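Local coordinates for heat shock protein 16 (Schizosaccharomyces pombe, PDB 3W1Z) that probably acts as a stress-response chaperone that binds unfolded proteins, working as a 16-subunit assembly built around an alpha-crystallin domain, at residues 60-65 and 71-76; 113-118 and 124-129; 40-45 and 49-54. All coordinates share one frame; numbering follows the deposited sequence.

Contact 1 (60-65 and 71-76)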
ATOM      1  N   GLU B  60      40.654 -18.864  -3.918  1.00 34.96           N
ATOM      2  CA  GLU B  60      41.515 -17.771  -3.488  1.00 48.31           C
ATOM      3  C   GLU B  60      40.787 -16.431  -3.576  1.00 47.37           C
ATOM      4  O   GLU B  60      41.197 -15.451  -2.953  1.00 41.98           O
ATOM      5  CB  GLU B  60      42.782 -17.729  -4.345  1.00 47.25           C
ATOM      6  CG  GLU B  60      42.571 -17.129  -5.728  1.00 49.16           C
ATOM      7  CD  GLU B  60      43.411 -17.803  -6.793  1.00 59.92           C
ATOM      8  OE1 GLU B  60      44.226 -17.109  -7.440  1.00 50.08           O
ATOM      9  OE2 GLU B  60      43.250 -19.026  -6.989  1.00 48.16           O
ATOM     10  N   ASP B  61      39.707 -16.396  -4.350  1.00 41.37           N
ATOM     11  CA  ASP B  61      38.986 -15.151  -4.603  1.00 43.75           C
ATOM     12  C   ASP B  61      37.789 -14.923  -3.682  1.00 40.40           C
ATOM     13  O   ASP B  61      37.124 -13.893  -3.772  1.00 34.09           O
ATOM     14  CB  ASP B  61      38.542 -15.075  -6.065  1.00 41.01           C
ATOM     15  CG  ASP B  61      39.689 -14.764  -7.004  1.00 47.89           C
ATOM     16  OD1 ASP B  61      40.661 -14.117  -6.558  1.00 60.15           O
ATOM     17  OD2 ASP B  61      39.620 -15.162  -8.184  1.00 56.64           O
ATOM     18  N   VAL B  62      37.514 -15.879  -2.803  1.00 30.14           N
ATOM     19  CA  VAL B  62      36.422 -15.724  -1.850  1.00 36.69           C
ATOM     20  C   VAL B  62      36.971 -15.472  -0.448  1.00 37.78           C
ATOM     21  O   VAL B  62      38.009 -16.015  -0.071  1.00 39.97           O
ATOM     22  CB  VAL B  62      35.474 -16.955  -1.856  1.00 33.34           C
ATOM     23  CG1 VAL B  62      36.235 -18.227  -1.527  1.00 36.41           C
ATOM     24  CG2 VAL B  62      34.308 -16.756  -0.893  1.00 34.31           C
ATOM     25  N   GLN B  63      36.293 -14.612   0.306  1.00 37.54           N
ATOM     26  CA  GLN B  63      36.612 -14.418   1.713  1.00 30.49           C
ATOM     27  C   GLN B  63      35.345 -14.413   2.564  1.00 41.53           C
ATOM     28  O   GLN B  63      34.296 -13.910   2.151  1.00 38.58           O
ATOM     29  CB  GLN B  63      37.427 -13.144   1.937  1.00 38.30           C
ATOM     30  CG  GLN B  63      36.686 -11.862   1.634  1.00 44.26           C
ATOM     31  CD  GLN B  63      37.432 -10.635   2.117  1.00 63.76           C
ATOM     32  OE1 GLN B  63      38.072  -9.936   1.332  1.00 60.69           O
ATOM     33  NE2 GLN B  63      37.352 -10.367   3.416  1.00 50.02           N
ATOM     34  N   VAL B  64      35.459 -14.996   3.752  1.00 42.09           N
ATOM     35  CA  VAL B  64      34.356 -15.070   4.695  1.00 34.17           C
ATOM     36  C   VAL B  64      34.805 -14.485   6.023  1.00 40.75           C
ATOM     37  O   VAL B  64      35.804 -14.928   6.587  1.00 42.89           O
ATOM     38  CB  VAL B  64      33.934 -16.530   4.939  1.00 37.33           C
ATOM     39  CG1 VAL B  64      32.863 -16.604   6.020  1.00 33.77           C
ATOM     40  CG2 VAL B  64      33.451 -17.172   3.650  1.00 28.27           C
ATOM     41  N   HIS B  65      34.087 -13.486   6.524  1.00 42.21           N
ATOM     42  CA  HIS B  65      34.384 -12.994   7.865  1.00 46.35           C
ATOM     43  C   HIS B  65      33.135 -12.795   8.718  1.00 49.24           C
ATOM     44  O   HIS B  65      32.023 -12.682   8.204  1.00 41.80           O
ATOM     45  CB  HIS B  65      35.262 -11.734   7.838  1.00 44.22           C
ATOM     46  CG  HIS B  65      34.584 -10.518   7.289  1.00 43.42           C
ATOM     47  ND1 HIS B  65      34.984  -9.906   6.123  1.00 48.98           N
ATOM     48  CD2 HIS B  65      33.548  -9.781   7.762  1.00 42.90           C
ATOM     49  CE1 HIS B  65      34.219  -8.853   5.891  1.00 37.04           C
ATOM     50  NE2 HIS B  65      33.340  -8.758   6.872  1.00 50.83           N
ATOM     51  N   LEU B  71      27.497 -12.049   9.413  1.00 36.47           N
ATOM     52  CA  LEU B  71      28.368 -12.825   8.540  1.00 38.17           C
ATOM     53  C   LEU B  71      28.449 -12.196   7.153  1.00 35.63           C
ATOM     54  O   LEU B  71      27.425 -11.879   6.542  1.00 39.12           O
ATOM     55  CB  LEU B  71      27.866 -14.266   8.429  1.00 35.40           C
ATOM     56  CG  LEU B  71      28.741 -15.232   7.628  1.00 38.93           C
ATOM     57  CD1 LEU B  71      30.056 -15.489   8.349  1.00 30.75           C
ATOM     58  CD2 LEU B  71      28.003 -16.537   7.359  1.00 32.15           C
ATOM     59  N   THR B  72      29.672 -12.020   6.661  1.00 35.36           N
ATOM     60  CA  THR B  72      29.897 -11.422   5.351  1.00 33.23           C
ATOM     61  C   THR B  72      30.723 -12.328   4.444  1.00 37.46           C
ATOM     62  O   THR B  72      31.811 -12.781   4.814  1.00 34.63           O
ATOM     63  CB  THR B  72      30.595 -10.052   5.463  1.00 33.47           C
ATOM     64  OG1 THR B  72      29.745  -9.135   6.163  1.00 45.54           O
ATOM     65  CG2 THR B  72      30.904  -9.493   4.081  1.00 39.12           C
ATOM     66  N   ILE B  73      30.187 -12.593   3.256  1.00 42.26           N
ATOM     67  CA  ILE B  73      30.907 -13.323   2.224  1.00 30.62           C
ATOM     68  C   ILE B  73      31.170 -12.376   1.067  1.00 30.74           C
ATOM     69  O   ILE B  73      30.234 -11.852   0.471  1.00 28.69           O
ATOM     70  CB  ILE B  73      30.089 -14.512   1.686  1.00 20.30           C
ATOM     71  CG1 ILE B  73      29.661 -15.444   2.824  1.00 27.52           C
ATOM     72  CG2 ILE B  73      30.881 -15.263   0.629  1.00 21.55           C
ATOM     73  CD1 ILE B  73      28.263 -15.173   3.348  1.00 28.99           C
ATOM     74  N   SER B  74      32.437 -12.149   0.742  1.00 28.90           N
ATOM     75  CA  SER B  74      32.756 -11.224  -0.340  1.00 28.65           C
ATOM     76  C   SER B  74      33.827 -11.769  -1.272  1.00 34.27           C
ATOM     77  O   SER B  74      34.479 -12.766  -0.969  1.00 36.08           O
ATOM     78  CB  SER B  74      33.161  -9.854   0.211  1.00 30.38           C
ATOM     79  OG  SER B  74      34.320  -9.947   1.016  1.00 41.90           O
ATOM     80  N   GLY B  75      33.996 -11.119  -2.416  1.00 29.92           N
ATOM     81  CA  GLY B  75      34.951 -11.585  -3.399  1.00 33.36           C
ATOM     82  C   GLY B  75      34.731 -11.005  -4.779  1.00 34.05           C
ATOM     83  O   GLY B  75      34.163  -9.925  -4.933  1.00 33.07           O
ATOM     84  N   GLU B  76      35.190 -11.735  -5.788  1.00 33.74           N
ATOM     85  CA  GLU B  76      35.146 -11.255  -7.160  1.00 30.76           C
ATOM     86  C   GLU B  76      34.769 -12.382  -8.114  1.00 38.39           C
ATOM     87  O   GLU B  76      35.202 -13.522  -7.944  1.00 28.05           O
ATOM     88  CB  GLU B  76      36.514 -10.690  -7.540  1.00 36.82           C
ATOM     89  CG  GLU B  76      36.538  -9.859  -8.808  1.00 41.69           C
ATOM     90  CD  GLU B  76      37.920  -9.311  -9.103  1.00 56.90           C
ATOM     91  OE1 GLU B  76      38.903 -10.069  -8.959  1.00 58.23           O
ATOM     92  OE2 GLU B  76      38.027  -8.121  -9.467  1.00 62.84           O
TER

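Contact 2 (113-118 and 124-129)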
ATOM      1  N   ASP B 113      34.846 -18.493  17.115  1.00 73.41           N
ATOM      2  CA  ASP B 113      36.113 -19.159  16.840  1.00 72.93           C
ATOM      3  C   ASP B 113      35.927 -20.585  16.322  1.00 76.79           C
ATOM      4  O   ASP B 113      36.879 -21.208  15.852  1.00 86.25           O
ATOM      5  CB  ASP B 113      37.006 -19.139  18.081  1.00 72.42           C
ATOM      6  CG  ASP B 113      37.348 -17.728  18.527  1.00 78.12           C
ATOM      7  OD1 ASP B 113      38.431 -17.231  18.153  1.00 84.95           O
ATOM      8  OD2 ASP B 113      36.529 -17.113  19.242  1.00 82.55           O
ATOM      9  N   ARG B 114      34.706 -21.102  16.418  1.00 61.84           N
ATOM     10  CA  ARG B 114      34.390 -22.412  15.854  1.00 71.45           C
ATOM     11  C   ARG B 114      33.747 -22.343  14.466  1.00 66.60           C
ATOM     12  O   ARG B 114      33.363 -23.368  13.905  1.00 62.80           O
ATOM     13  CB  ARG B 114      33.530 -23.244  16.812  1.00 79.16           C
ATOM     14  CG  ARG B 114      34.333 -24.064  17.814  1.00 78.22           C
ATOM     15  CD  ARG B 114      34.763 -23.224  19.004  1.00 82.06           C
ATOM     16  NE  ARG B 114      36.187 -23.353  19.295  1.00 85.98           N
ATOM     17  CZ  ARG B 114      36.786 -22.789  20.339  1.00 90.98           C
ATOM     18  NH1 ARG B 114      36.083 -22.062  21.196  1.00 84.55           N
ATOM     19  NH2 ARG B 114      38.088 -22.954  20.528  1.00 88.51           N
ATOM     20  N   ILE B 115      33.618 -21.136  13.924  1.00 65.93           N
ATOM     21  CA  ILE B 115      33.095 -20.964  12.572  1.00 66.90           C
ATOM     22  C   ILE B 115      34.068 -21.527  11.543  1.00 65.24           C
ATOM     23  O   ILE B 115      35.254 -21.185  11.540  1.00 67.92           O
ATOM     24  CB  ILE B 115      32.833 -19.480  12.239  1.00 63.95           C
ATOM     25  CG1 ILE B 115      31.767 -18.895  13.162  1.00 56.70           C
ATOM     26  CG2 ILE B 115      32.400 -19.323  10.792  1.00 55.80           C
ATOM     27  CD1 ILE B 115      31.515 -17.423  12.916  1.00 55.41           C
ATOM     28  N   GLU B 116      33.561 -22.390  10.666  1.00 59.77           N
ATOM     29  CA  GLU B 116      34.380 -22.978   9.609  1.00 59.37           C
ATOM     30  C   GLU B 116      33.647 -22.968   8.263  1.00 61.34           C
ATOM     31  O   GLU B 116      32.414 -23.018   8.220  1.00 61.25           O
ATOM     32  CB  GLU B 116      34.818 -24.395   9.996  1.00 49.43           C
ATOM     33  CG  GLU B 116      33.692 -25.261  10.537  1.00 61.04           C
ATOM     34  CD  GLU B 116      34.199 -26.524  11.199  1.00 75.06           C
ATOM     35  OE1 GLU B 116      35.431 -26.655  11.372  1.00 73.29           O
ATOM     36  OE2 GLU B 116      33.366 -27.385  11.549  1.00 74.95           O
ATOM     37  N   ALA B 117      34.401 -22.884   7.168  1.00 49.81           N
ATOM     38  CA  ALA B 117      33.807 -22.749   5.840  1.00 51.91           C
ATOM     39  C   ALA B 117      34.422 -23.711   4.826  1.00 66.17           C
ATOM     40  O   ALA B 117      35.646 -23.805   4.705  1.00 64.71           O
ATOM     41  CB  ALA B 117      33.927 -21.306   5.351  1.00 45.95           C
ATOM     42  N   ASN B 118      33.561 -24.407   4.086  1.00 55.89           N
ATOM     43  CA  ASN B 118      34.002 -25.364   3.076  1.00 59.70           C
ATOM     44  C   ASN B 118      33.518 -24.968   1.684  1.00 58.03           C
ATOM     45  O   ASN B 118      32.320 -24.813   1.462  1.00 49.56           O
ATOM     46  CB  ASN B 118      33.487 -26.763   3.416  1.00 58.70           C
ATOM     47  CG  ASN B 118      33.714 -27.131   4.866  1.00 68.98           C
ATOM     48  OD1 ASN B 118      32.928 -26.766   5.741  1.00 72.85           O
ATOM     49  ND2 ASN B 118      34.792 -27.861   5.131  1.00 67.93           N
ATOM     50  N   LEU B 124      29.743 -22.512  -1.504  1.00 37.68           N
ATOM     51  CA  LEU B 124      30.423 -22.216  -0.253  1.00 38.01           C
ATOM     52  C   LEU B 124      29.486 -22.447   0.922  1.00 39.31           C
ATOM     53  O   LEU B 124      28.455 -21.792   1.041  1.00 42.69           O
ATOM     54  CB  LEU B 124      30.900 -20.766  -0.238  1.00 36.84           C
ATOM     55  CG  LEU B 124      31.400 -20.276   1.121  1.00 37.79           C
ATOM     56  CD1 LEU B 124      32.822 -20.750   1.380  1.00 39.99           C
ATOM     57  CD2 LEU B 124      31.300 -18.766   1.213  1.00 31.56           C
ATOM     58  N   THR B 125      29.849 -23.379   1.794  1.00 41.31           N
ATOM     59  CA  THR B 125      29.046 -23.669   2.973  1.00 47.07           C
ATOM     60  C   THR B 125      29.730 -23.175   4.240  1.00 41.23           C
ATOM     61  O   THR B 125      30.806 -23.650   4.606  1.00 54.11           O
ATOM     62  CB  THR B 125      28.753 -25.173   3.107  1.00 47.97           C
ATOM     63  OG1 THR B 125      27.985 -25.614   1.981  1.00 47.07           O
ATOM     64  CG2 THR B 125      27.974 -25.450   4.384  1.00 42.86           C
ATOM     65  N   VAL B 126      29.102 -22.209   4.902  1.00 47.46           N
ATOM     66  CA  VAL B 126      29.588 -21.723   6.186  1.00 43.88           C
ATOM     67  C   VAL B 126      28.796 -22.395   7.300  1.00 50.31           C
ATOM     68  O   VAL B 126      27.579 -22.552   7.198  1.00 48.06           O
ATOM     69  CB  VAL B 126      29.454 -20.193   6.303  1.00 40.35           C
ATOM     70  CG1 VAL B 126      30.067 -19.698   7.607  1.00 44.37           C
ATOM     71  CG2 VAL B 126      30.113 -19.511   5.115  1.00 36.08           C
ATOM     72  N   THR B 127      29.490 -22.803   8.356  1.00 58.40           N
ATOM     73  CA  THR B 127      28.845 -23.469   9.480  1.00 58.35           C
ATOM     74  C   THR B 127      29.112 -22.742  10.792  1.00 55.53           C
ATOM     75  O   THR B 127      30.253 -22.660  11.248  1.00 56.44           O
ATOM     76  CB  THR B 127      29.305 -24.933   9.604  1.00 59.90           C
ATOM     77  OG1 THR B 127      30.663 -25.044   9.160  1.00 66.29           O
ATOM     78  CG2 THR B 127      28.431 -25.838   8.751  1.00 47.00           C
ATOM     79  N   LEU B 128      28.050 -22.217  11.395  1.00 56.84           N
ATOM     80  CA  LEU B 128      28.168 -21.503  12.660  1.00 66.49           C
ATOM     81  C   LEU B 128      27.484 -22.288  13.776  1.00 66.33           C
ATOM     82  O   LEU B 128      26.260 -22.406  13.798  1.00 60.83           O
ATOM     83  CB  LEU B 128      27.564 -20.098  12.553  1.00 61.83           C
ATOM     84  CG  LEU B 128      28.035 -19.190  11.411  1.00 53.43           C
ATOM     85  CD1 LEU B 128      27.192 -19.390  10.156  1.00 58.23           C
ATOM     86  CD2 LEU B 128      28.019 -17.731  11.839  1.00 49.95           C
ATOM     87  N   PRO B 129      28.279 -22.846  14.700  1.00 66.85           N
ATOM     88  CA  PRO B 129      27.720 -23.625  15.808  1.00 73.43           C
ATOM     89  C   PRO B 129      27.016 -22.724  16.814  1.00 71.20           C
ATOM     90  O   PRO B 129      27.587 -21.711  17.209  1.00 66.23           O
ATOM     91  CB  PRO B 129      28.957 -24.269  16.453  1.00 72.12           C
ATOM     92  CG  PRO B 129      30.156 -23.777  15.662  1.00 70.62           C
ATOM     93  CD  PRO B 129      29.715 -22.591  14.880  1.00 61.66           C
TER

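Contact 3 (40-45 and 49-54)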
ATOM      1  N   ASP B  40      21.034 -20.136   0.729  1.00 37.01           N
ATOM      2  CA  ASP B  40      20.069 -20.894   1.514  1.00 38.67           C
ATOM      3  C   ASP B  40      20.537 -20.904   2.962  1.00 37.53           C
ATOM      4  O   ASP B  40      21.692 -21.217   3.241  1.00 35.55           O
ATOM      5  CB  ASP B  40      19.963 -22.331   1.001  1.00 39.40           C
ATOM      6  CG  ASP B  40      19.008 -22.468  -0.166  1.00 41.84           C
ATOM      7  OD1 ASP B  40      18.572 -21.431  -0.706  1.00 36.28           O
ATOM      8  OD2 ASP B  40      18.701 -23.618  -0.550  1.00 42.35           O
ATOM      9  N   VAL B  41      19.649 -20.550   3.882  1.00 43.44           N
ATOM     10  CA  VAL B  41      19.991 -20.581   5.298  1.00 38.05           C
ATOM     11  C   VAL B  41      19.197 -21.664   6.015  1.00 43.90           C
ATOM     12  O   VAL B  41      17.968 -21.696   5.943  1.00 51.91           O
ATOM     13  CB  VAL B  41      19.739 -19.225   5.982  1.00 33.85           C
ATOM     14  CG1 VAL B  41      20.212 -19.269   7.427  1.00 40.84           C
ATOM     15  CG2 VAL B  41      20.443 -18.112   5.226  1.00 31.50           C
ATOM     16  N   HIS B  42      19.906 -22.556   6.699  1.00 50.24           N
ATOM     17  CA  HIS B  42      19.261 -23.620   7.458  1.00 63.40           C
ATOM     18  C   HIS B  42      19.660 -23.545   8.922  1.00 63.09           C
ATOM     19  O   HIS B  42      20.808 -23.250   9.245  1.00 55.54           O
ATOM     20  CB  HIS B  42      19.632 -24.990   6.891  1.00 61.31           C
ATOM     21  CG  HIS B  42      19.113 -25.228   5.502  1.00 67.31           C
ATOM     22  ND1 HIS B  42      19.646 -24.612   4.400  1.00 63.17           N
ATOM     23  CD2 HIS B  42      18.105 -26.016   5.060  1.00 68.15           C
ATOM     24  CE1 HIS B  42      18.985 -25.010   3.317  1.00 66.74           C
ATOM     25  NE2 HIS B  42      18.053 -25.857   3.693  1.00 71.17           N
ATOM     26  N   GLU B  43      18.708 -23.811   9.809  1.00 70.49           N
ATOM     27  CA  GLU B  43      18.999 -23.812  11.233  1.00 72.23           C
ATOM     28  C   GLU B  43      18.468 -25.057  11.929  1.00 74.28           C
ATOM     29  O   GLU B  43      17.260 -25.287  11.978  1.00 80.39           O
ATOM     30  CB  GLU B  43      18.427 -22.562  11.908  1.00 68.86           C
ATOM     31  CG  GLU B  43      18.877 -22.397  13.352  1.00 70.72           C
ATOM     32  CD  GLU B  43      18.053 -21.383  14.120  1.00 71.55           C
ATOM     33  OE1 GLU B  43      17.102 -20.822  13.539  1.00 78.88           O
ATOM     34  OE2 GLU B  43      18.354 -21.150  15.309  1.00 71.61           O
ATOM     35  N   GLY B  44      19.381 -25.859  12.461  1.00 64.04           N
ATOM     36  CA  GLY B  44      19.014 -26.915  13.382  1.00 80.63           C
ATOM     37  C   GLY B  44      19.066 -26.298  14.762  1.00 82.22           C
ATOM     38  O   GLY B  44      19.514 -25.162  14.906  1.00 83.52           O
ATOM     39  N   LYS B  45      18.640 -27.033  15.784  1.00 79.77           N
ATOM     40  CA  LYS B  45      18.676 -26.508  17.145  1.00 86.86           C
ATOM     41  C   LYS B  45      20.121 -26.434  17.645  1.00 83.04           C
ATOM     42  O   LYS B  45      20.400 -25.887  18.711  1.00 84.33           O
ATOM     43  CB  LYS B  45      17.817 -27.364  18.081  1.00 88.63           C
ATOM     44  CG  LYS B  45      17.500 -26.702  19.418  1.00 86.76           C
ATOM     45  CD  LYS B  45      16.497 -27.502  20.234  1.00 90.99           C
ATOM     46  CE  LYS B  45      15.071 -27.005  20.035  1.00 79.17           C
ATOM     47  NZ  LYS B  45      14.563 -27.245  18.657  1.00 74.79           N
ATOM     48  N   SER B  49      23.694 -23.395   9.077  1.00 58.80           N
ATOM     49  CA  SER B  49      24.476 -23.512   7.854  1.00 49.29           C
ATOM     50  C   SER B  49      24.008 -22.537   6.780  1.00 43.21           C
ATOM     51  O   SER B  49      22.807 -22.352   6.571  1.00 36.11           O
ATOM     52  CB  SER B  49      24.413 -24.945   7.321  1.00 58.91           C
ATOM     53  OG  SER B  49      23.074 -25.337   7.072  1.00 61.61           O
ATOM     54  N   VAL B  50      24.968 -21.913   6.106  1.00 42.87           N
ATOM     55  CA  VAL B  50      24.676 -21.003   5.007  1.00 39.43           C
ATOM     56  C   VAL B  50      25.313 -21.508   3.718  1.00 35.30           C
ATOM     57  O   VAL B  50      26.529 -21.694   3.645  1.00 39.28           O
ATOM     58  CB  VAL B  50      25.187 -19.580   5.295  1.00 39.69           C
ATOM     59  CG1 VAL B  50      24.893 -18.663   4.118  1.00 34.30           C
ATOM     60  CG2 VAL B  50      24.556 -19.037   6.568  1.00 44.59           C
ATOM     61  N   ASP B  51      24.484 -21.735   2.704  1.00 40.53           N
ATOM     62  CA  ASP B  51      24.957 -22.210   1.410  1.00 36.54           C
ATOM     63  C   ASP B  51      24.893 -21.099   0.371  1.00 28.97           C
ATOM     64  O   ASP B  51      23.814 -20.625   0.022  1.00 30.11           O
ATOM     65  CB  ASP B  51      24.135 -23.414   0.954  1.00 39.99           C
ATOM     66  CG  ASP B  51      24.330 -24.623   1.847  1.00 47.43           C
ATOM     67  OD1 ASP B  51      25.495 -25.015   2.072  1.00 43.09           O
ATOM     68  OD2 ASP B  51      23.320 -25.175   2.331  1.00 53.16           O
ATOM     69  N   VAL B  52      26.061 -20.695  -0.118  1.00 30.68           N
ATOM     70  CA  VAL B  52      26.184 -19.578  -1.045  1.00 31.95           C
ATOM     71  C   VAL B  52      26.658 -20.071  -2.409  1.00 34.73           C
ATOM     72  O   VAL B  52      27.632 -20.814  -2.500  1.00 29.33           O
ATOM     73  CB  VAL B  52      27.197 -18.545  -0.515  1.00 24.99           C
ATOM     74  CG1 VAL B  52      27.152 -17.274  -1.347  1.00 16.65           C
ATOM     75  CG2 VAL B  52      26.922 -18.239   0.949  1.00 33.15           C
ATOM     76  N   GLU B  53      25.978 -19.646  -3.469  1.00 33.93           N
ATOM     77  CA  GLU B  53      26.324 -20.100  -4.812  1.00 26.66           C
ATOM     78  C   GLU B  53      27.360 -19.191  -5.463  1.00 25.16           C
ATOM     79  O   GLU B  53      27.098 -18.016  -5.722  1.00 24.74           O
ATOM     80  CB  GLU B  53      25.076 -20.194  -5.689  1.00 14.66           C
ATOM     81  CG  GLU B  53      24.105 -21.282  -5.266  1.00 25.43           C
ATOM     82  CD  GLU B  53      22.902 -21.380  -6.183  1.00 31.03           C
ATOM     83  OE1 GLU B  53      22.666 -20.434  -6.963  1.00 29.02           O
ATOM     84  OE2 GLU B  53      22.193 -22.408  -6.126  1.00 29.53           O
ATOM     85  N   LEU B  54      28.539 -19.747  -5.727  1.00 24.70           N
ATOM     86  CA  LEU B  54      29.626 -18.991  -6.338  1.00 26.46           C
ATOM     87  C   LEU B  54      30.275 -19.752  -7.496  1.00 24.80           C
ATOM     88  O   LEU B  54      31.445 -20.128  -7.412  1.00 23.50           O
ATOM     89  CB  LEU B  54      30.688 -18.656  -5.286  1.00 24.42           C
ATOM     90  CG  LEU B  54      30.252 -17.798  -4.097  1.00 26.40           C
ATOM     91  CD1 LEU B  54      31.379 -17.672  -3.081  1.00 31.17           C
ATOM     92  CD2 LEU B  54      29.797 -16.428  -4.569  1.00 22.60           C
TER
HETATM   93  O   HOH W   1      21.340 -25.729   0.191  1.00 47.74           O

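Contact 1 (60-65 and 71-76)
The carbonyl oxygen of Thr72 takes a hydrogen bond from His65 N at 2.9 Å and a weaker C-H...O contact from Val64 CA at 3.4 Å. Thr72 N donates back to His65 O, with an almost straight N-H...O angle of 174°, and Gln63 and Ser74 form a second reciprocal pair of N-H...O bonds further along. On the face that carries His65, CG sits between the backbone N and the carbonyl carbon (chi1 68°), which folds the imidazole across the strand gap beside Thr72. Its NE2 then meets Thr72 CB at 3.3 Å, while CE1 reaches Thr72 CG2 at 3.8 Å. With an alanine here the imidazole is gone, which would probably leave the flank of Thr72, its CB and methyl, without the ring that packs beside it. The other face is apolar: Val64 CG1 meets Leu71 CD1 at 3.8 Å, and Val62 CG2 lies alongside Ile73 CG2 at 4.0 Å. Beside Val62, Asp61 O lies 3.2 Å from Gly75 CA, leaving no place for a CB. This is an antiparallel beta hairpin whose valine, leucine and isoleucine face packs on Leu124 and Val126 of the opposite sheet, as in the alpha-crystallin beta sandwich.

Contact 2 (113-118 and 124-129)
Ile115 parts at CB into two branches that serve different residues of 124-129. CG2, held anti to the backbone N, crosses to Val126 CG1 at 4.0 Å. CG1 lies beside the backbone N (chi1 -63°) and runs alongside Leu128, passing its CG and CD2, and the terminal CD1 settles against Leu128 CD2 at 3.7 Å. Ala117 continues this apolar face, its CB lying 4.2 Å from Val126 CG2. On the face of Glu116 and Thr127 a side-chain bond joins the backbone ones. Glu116 O accepts two donors from a single residue: Thr127 N at 2.9 Å, close to the line of the carbonyl bond, and Thr127 OG1 at 2.8 Å, which stands 43° out of the carbonyl plane. That second bond probably holds the hydroxyl at its unusual, not fully staggered chi1 of 32°, whereas the return bond from Glu116 N to Thr127 O is weak at 3.4 Å. Asn118 and Thr125 form a regular hydrogen-bonded pair beyond. At the opening of the hairpin, Pro129 CG rests on Arg114 CB at 3.6 Å. Ile140 of a second subunit packs on Ile115 and Ala117, and Ala117 also shares backbone bonds with that chain, consistent with the edge groove of small heat shock proteins that receives a C-terminal Ile-X-Ile motif.

Contact 3 (40-45 and 49-54)
His42 and Ser49 meet through both backbone and side chain. His42 N donates to Ser49 O at 2.9 Å in a nearly straight bond (177°). Ser49 N donates in turn to His42 O, and Ser49 OG, placed between its backbone N and carbonyl carbon (chi1 58°), touches His42 CB at 3.5 Å. Two residues along the hairpin, away from its turn, Asp40 and Asp51 exchange a second pair of backbone bonds, each 2.9 Å long and each with its donor in the carbonyl plane. Between these pairs Val41 and Val50 turn to the opposite face of the sheet, where Val41 CG2 and Val50 CG2 stand 4.4 Å apart, a loose touch. Further out, a water donates to Asp51 OD2 at 3.0 Å and, weakly, to Asp40 OD2 at 3.5 Å, linking two buried carboxylates; their like charges are probably eased by Arg81 of a third subunit, which forms a salt bridge with Asp51 OD2. Each acid has a further anchor: Asp51 OD1 takes the hydroxyl of Thr125, while Asp40 OD1 accepts the backbone N of Arg95 of that same third subunit. Strand 47-53 lies between 39-43 and 123-129, Val50 bonding through its backbone to Val126 and packing on Ile104 of the facing sheet; on its outer side, strand 39-43 pairs antiparallel with a strand of the third subunit, which carries the sheet across the interface.

Overall arrangement
The three contacts are antiparallel hairpins of one sandwich, met along the chain in the order 3, 1, 2. Contacts 2 and 3 hold the same four-stranded sheet, joined where Leu124 O accepts Val52 N at 2.9 Å, whereas contact 1 belongs to the facing three-stranded sheet. Contact 1 meets both across the core: Ile73 CG2 lies 3.6 Å from Leu124 CD2, and Val62 CG2 lies 3.8 Å from Leu54 CD1. Contacts 1 and 2 are partly buried and both touch the second subunit, through apolar packing and backbone pairing. Contact 3 is buried, yet the acids on the face of Asp40 and Asp51 are held by salt-bridge and hydrogen-bond partners from the third subunit, and by a water.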